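PDB 4H9D: HNH endonuclease from Geobacter metallireducens, which probably cleaves nucleic acid strands as a manganese-dependent nicking endonuclease of the HNH family and binds a zinc ion. Local coordinates for residues Q27-R32 with G67-A72. Numbering follows the deposited sequence.
Sequences QWWKNR and GNVVPA
The indoles of Trp-28 and Trp-29 and the guanidinium of Arg-32 are the flat groups that meet the strand. At the Trp-29 rim, in plane, lies the carbonyl carbon of Val-70, 3.4 Å from CH2, and the same CH2 is 3.9 Å from CG of Pro-71. One face of the guanidinium has CZ3 of Trp-29 above it, offset toward the rim, while CZ2 of Trp-28 sits in plane at its edge. With CG anti to the backbone N (chi1 -177°), Trp-29 has an indole long enough to span from helix to strand, where CZ3 touches CG1 of Val-69. That methyl also lies at the Trp-28 edge, 4.1 Å from CH2; a short beta-branched side chain suits a spot where both indoles converge. Arg-32, bent at chi2 and chi3, crosses the rigid, apolar Pro-71 ring at about a right angle, and its long chain ends in N-H donors: NH2 bonds to Val-69 O over 3.1 Å, bent (135° at the hydrogen) and from above the carbonyl plane. A leucine in place of Arg-32 has no N-H to offer, and would probably leave Val-69 O without this mate and Trp-29 without the flat group beneath CZ3. Helix 27-34 thus packs on strand 69-73 of the HNH (His-Me finger) region's two-stranded antiparallel sheet, Pro-71 lying near the zinc-binding Cys-38, with Met-52 of strand 50-54 meeting Trp-29 and Val-69, and Leu-23 of helix 10-24 meeting Trp-28 and Val-69.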
ATOM      1  N   GLN A  27       8.108 -28.821  17.013  1.00 52.56           N
ATOM      2  CA  GLN A  27       6.939 -29.624  17.367  1.00 54.64           C
ATOM      3  C   GLN A  27       5.932 -28.679  17.991  1.00 51.11           C
ATOM      4  O   GLN A  27       4.732 -28.753  17.716  1.00 46.22           O
ATOM      5  CB  GLN A  27       7.316 -30.690  18.400  1.00 68.38           C
ATOM      6  CG  GLN A  27       8.536 -31.527  18.021  1.00 75.40           C
ATOM      7  CD  GLN A  27       8.240 -32.540  16.931  1.00 81.85           C
ATOM      8  OE1 GLN A  27       7.458 -32.269  16.019  1.00 80.13           O
ATOM      9  NE2 GLN A  27       8.874 -33.712  17.013  1.00 82.74           N
ATOM     10  N   TRP A  28       6.457 -27.795  18.835  1.00 58.66           N
ATOM     11  CA  TRP A  28       5.686 -26.786  19.562  1.00 58.15           C
ATOM     12  C   TRP A  28       4.786 -25.958  18.656  1.00 61.53           C
ATOM     13  O   TRP A  28       3.633 -25.694  18.995  1.00 67.92           O
ATOM     14  CB  TRP A  28       6.643 -25.845  20.326  1.00 46.09           C
ATOM     15  CG  TRP A  28       5.967 -24.647  20.920  1.00 45.19           C
ATOM     16  CD1 TRP A  28       5.231 -24.615  22.063  1.00 47.31           C
ATOM     17  CD2 TRP A  28       5.855 -23.343  20.332  1.00 42.60           C
ATOM     18  NE1 TRP A  28       4.654 -23.376  22.224  1.00 44.59           N
ATOM     19  CE2 TRP A  28       5.020 -22.575  21.174  1.00 42.28           C
ATOM     20  CE3 TRP A  28       6.375 -22.751  19.176  1.00 44.18           C
ATOM     21  CZ2 TRP A  28       4.687 -21.236  20.894  1.00 40.75           C
ATOM     22  CZ3 TRP A  28       6.049 -21.425  18.898  1.00 41.05           C
ATOM     23  CH2 TRP A  28       5.211 -20.683  19.755  1.00 42.75           C
ATOM     24  N   TRP A  29       5.315 -25.533  17.512  1.00 47.21           N
ATOM     25  CA  TRP A  29       4.522 -24.728  16.587  1.00 44.10           C
ATOM     26  C   TRP A  29       3.486 -25.575  15.881  1.00 36.94           C
ATOM     27  O   TRP A  29       2.333 -25.176  15.751  1.00 36.17           O
ATOM     28  CB  TRP A  29       5.402 -24.064  15.536  1.00 42.80           C
ATOM     29  CG  TRP A  29       4.607 -23.179  14.631  1.00 42.62           C
ATOM     30  CD1 TRP A  29       4.396 -23.342  13.292  1.00 38.50           C
ATOM     31  CD2 TRP A  29       3.929 -21.970  15.002  1.00 42.29           C
ATOM     32  NE1 TRP A  29       3.629 -22.306  12.801  1.00 42.74           N
ATOM     33  CE2 TRP A  29       3.332 -21.448  13.829  1.00 42.41           C
ATOM     34  CE3 TRP A  29       3.768 -21.278  16.212  1.00 43.26           C
ATOM     35  CZ2 TRP A  29       2.589 -20.257  13.830  1.00 46.85           C
ATOM     36  CZ3 TRP A  29       3.027 -20.101  16.214  1.00 43.21           C
ATOM     37  CH2 TRP A  29       2.447 -19.600  15.027  1.00 46.17           C
ATOM     38  N   LYS A  30       3.920 -26.730  15.391  1.00 43.26           N
ATOM     39  CA  LYS A  30       3.037 -27.674  14.721  1.00 47.57           C
ATOM     40  C   LYS A  30       1.854 -27.944  15.639  1.00 51.80           C
ATOM     41  O   LYS A  30       0.708 -28.031  15.193  1.00 52.87           O
ATOM     42  CB  LYS A  30       3.771 -28.987  14.461  1.00 47.76           C
ATOM     43  CG  LYS A  30       4.537 -29.051  13.156  1.00 55.12           C
ATOM     44  CD  LYS A  30       5.648 -28.052  13.070  1.00 57.48           C
ATOM     45  CE  LYS A  30       6.599 -28.466  11.968  1.00 71.58           C
ATOM     46  NZ  LYS A  30       7.044 -29.879  12.191  1.00 71.42           N
ATOM     47  N   ASN A  31       2.134 -28.080  16.930  1.00 56.44           N
ATOM     48  CA  ASN A  31       1.061 -28.324  17.872  1.00 56.55           C
ATOM     49  C   ASN A  31       0.105 -27.147  17.915  1.00 60.63           C
ATOM     50  O   ASN A  31      -1.116 -27.323  17.802  1.00 62.98           O
ATOM     51  CB  ASN A  31       1.602 -28.578  19.274  1.00 55.69           C
ATOM     52  CG  ASN A  31       1.438 -30.013  19.692  1.00 59.59           C
ATOM     53  OD1 ASN A  31       2.161 -30.894  19.212  1.00 64.67           O
ATOM     54  ND2 ASN A  31       0.467 -30.273  20.573  1.00 60.26           N
ATOM     55  N   ARG A  32       0.662 -25.950  18.076  1.00 46.11           N
ATOM     56  CA  ARG A  32      -0.143 -24.748  18.145  1.00 41.83           C
ATOM     57  C   ARG A  32      -1.086 -24.566  16.944  1.00 48.76           C
ATOM     58  O   ARG A  32      -2.280 -24.297  17.138  1.00 54.78           O
ATOM     59  CB  ARG A  32       0.750 -23.521  18.293  1.00 42.29           C
ATOM     60  CG  ARG A  32      -0.026 -22.263  18.570  1.00 47.36           C
ATOM     61  CD  ARG A  32       0.062 -21.924  20.016  1.00 50.62           C
ATOM     62  NE  ARG A  32       1.199 -21.056  20.238  1.00 51.51           N
ATOM     63  CZ  ARG A  32       1.137 -19.727  20.254  1.00 50.85           C
ATOM     64  NH1 ARG A  32      -0.020 -19.105  20.067  1.00 51.91           N
ATOM     65  NH2 ARG A  32       2.246 -19.021  20.451  1.00 50.02           N
ATOM     66  N   GLY A  67       6.714 -16.284  22.818  1.00 48.80           N
ATOM     67  CA  GLY A  67       5.943 -15.165  23.337  1.00 51.08           C
ATOM     68  C   GLY A  67       5.458 -14.147  22.309  1.00 54.56           C
ATOM     69  O   GLY A  67       4.311 -13.696  22.359  1.00 60.93           O
ATOM     70  N   ASN A  68       6.321 -13.790  21.367  1.00 44.39           N
ATOM     71  CA  ASN A  68       5.978 -12.805  20.353  1.00 44.56           C
ATOM     72  C   ASN A  68       5.438 -13.449  19.064  1.00 45.10           C
ATOM     73  O   ASN A  68       4.981 -12.775  18.144  1.00 50.86           O
ATOM     74  CB  ASN A  68       7.225 -11.950  20.077  1.00 31.88           C
ATOM     75  CG  ASN A  68       6.951 -10.799  19.155  1.00 38.46           C
ATOM     76  OD1 ASN A  68       5.961 -10.077  19.317  1.00 46.55           O
ATOM     77  ND2 ASN A  68       7.835 -10.604  18.180  1.00 41.87           N
ATOM     78  N   VAL A  69       5.490 -14.766  19.007  1.00 44.42           N
ATOM     79  CA  VAL A  69       5.004 -15.482  17.843  1.00 47.49           C
ATOM     80  C   VAL A  69       3.586 -15.954  18.135  1.00 51.49           C
ATOM     81  O   VAL A  69       3.257 -16.299  19.273  1.00 57.45           O
ATOM     82  CB  VAL A  69       5.952 -16.651  17.509  1.00 42.47           C
ATOM     83  CG1 VAL A  69       5.201 -17.796  16.914  1.00 44.36           C
ATOM     84  CG2 VAL A  69       7.016 -16.163  16.535  1.00 36.88           C
ATOM     85  N   VAL A  70       2.753 -15.962  17.102  1.00 40.11           N
ATOM     86  CA  VAL A  70       1.354 -16.326  17.243  1.00 35.84           C
ATOM     87  C   VAL A  70       0.766 -16.801  15.895  1.00 35.51           C
ATOM     88  O   VAL A  70       1.192 -16.336  14.826  1.00 38.76           O
ATOM     89  CB  VAL A  70       0.602 -15.093  17.746  1.00 28.52           C
ATOM     90  CG1 VAL A  70      -0.209 -14.474  16.636  1.00 31.39           C
ATOM     91  CG2 VAL A  70      -0.240 -15.450  18.918  1.00 25.97           C
ATOM     92  N   PRO A  71      -0.224 -17.723  15.920  1.00 42.83           N
ATOM     93  CA  PRO A  71      -0.848 -18.241  14.689  1.00 44.51           C
ATOM     94  C   PRO A  71      -1.918 -17.291  14.180  1.00 51.65           C
ATOM     95  O   PRO A  71      -2.733 -16.820  14.960  1.00 48.46           O
ATOM     96  CB  PRO A  71      -1.486 -19.567  15.126  1.00 46.13           C
ATOM     97  CG  PRO A  71      -1.087 -19.749  16.594  1.00 41.43           C
ATOM     98  CD  PRO A  71      -0.829 -18.353  17.099  1.00 42.06           C
ATOM     99  N   ALA A  72      -1.933 -17.012  12.883  1.00 51.36           N
ATOM    100  CA  ALA A  72      -2.951 -16.118  12.346  1.00 46.79           C
ATOM    101  C   ALA A  72      -3.448 -16.595  10.985  1.00 50.00           C
ATOM    102  O   ALA A  72      -2.697 -17.199  10.217  1.00 55.54           O
ATOM    103  CB  ALA A  72      -2.399 -14.714  12.237  1.00 29.67           C
TER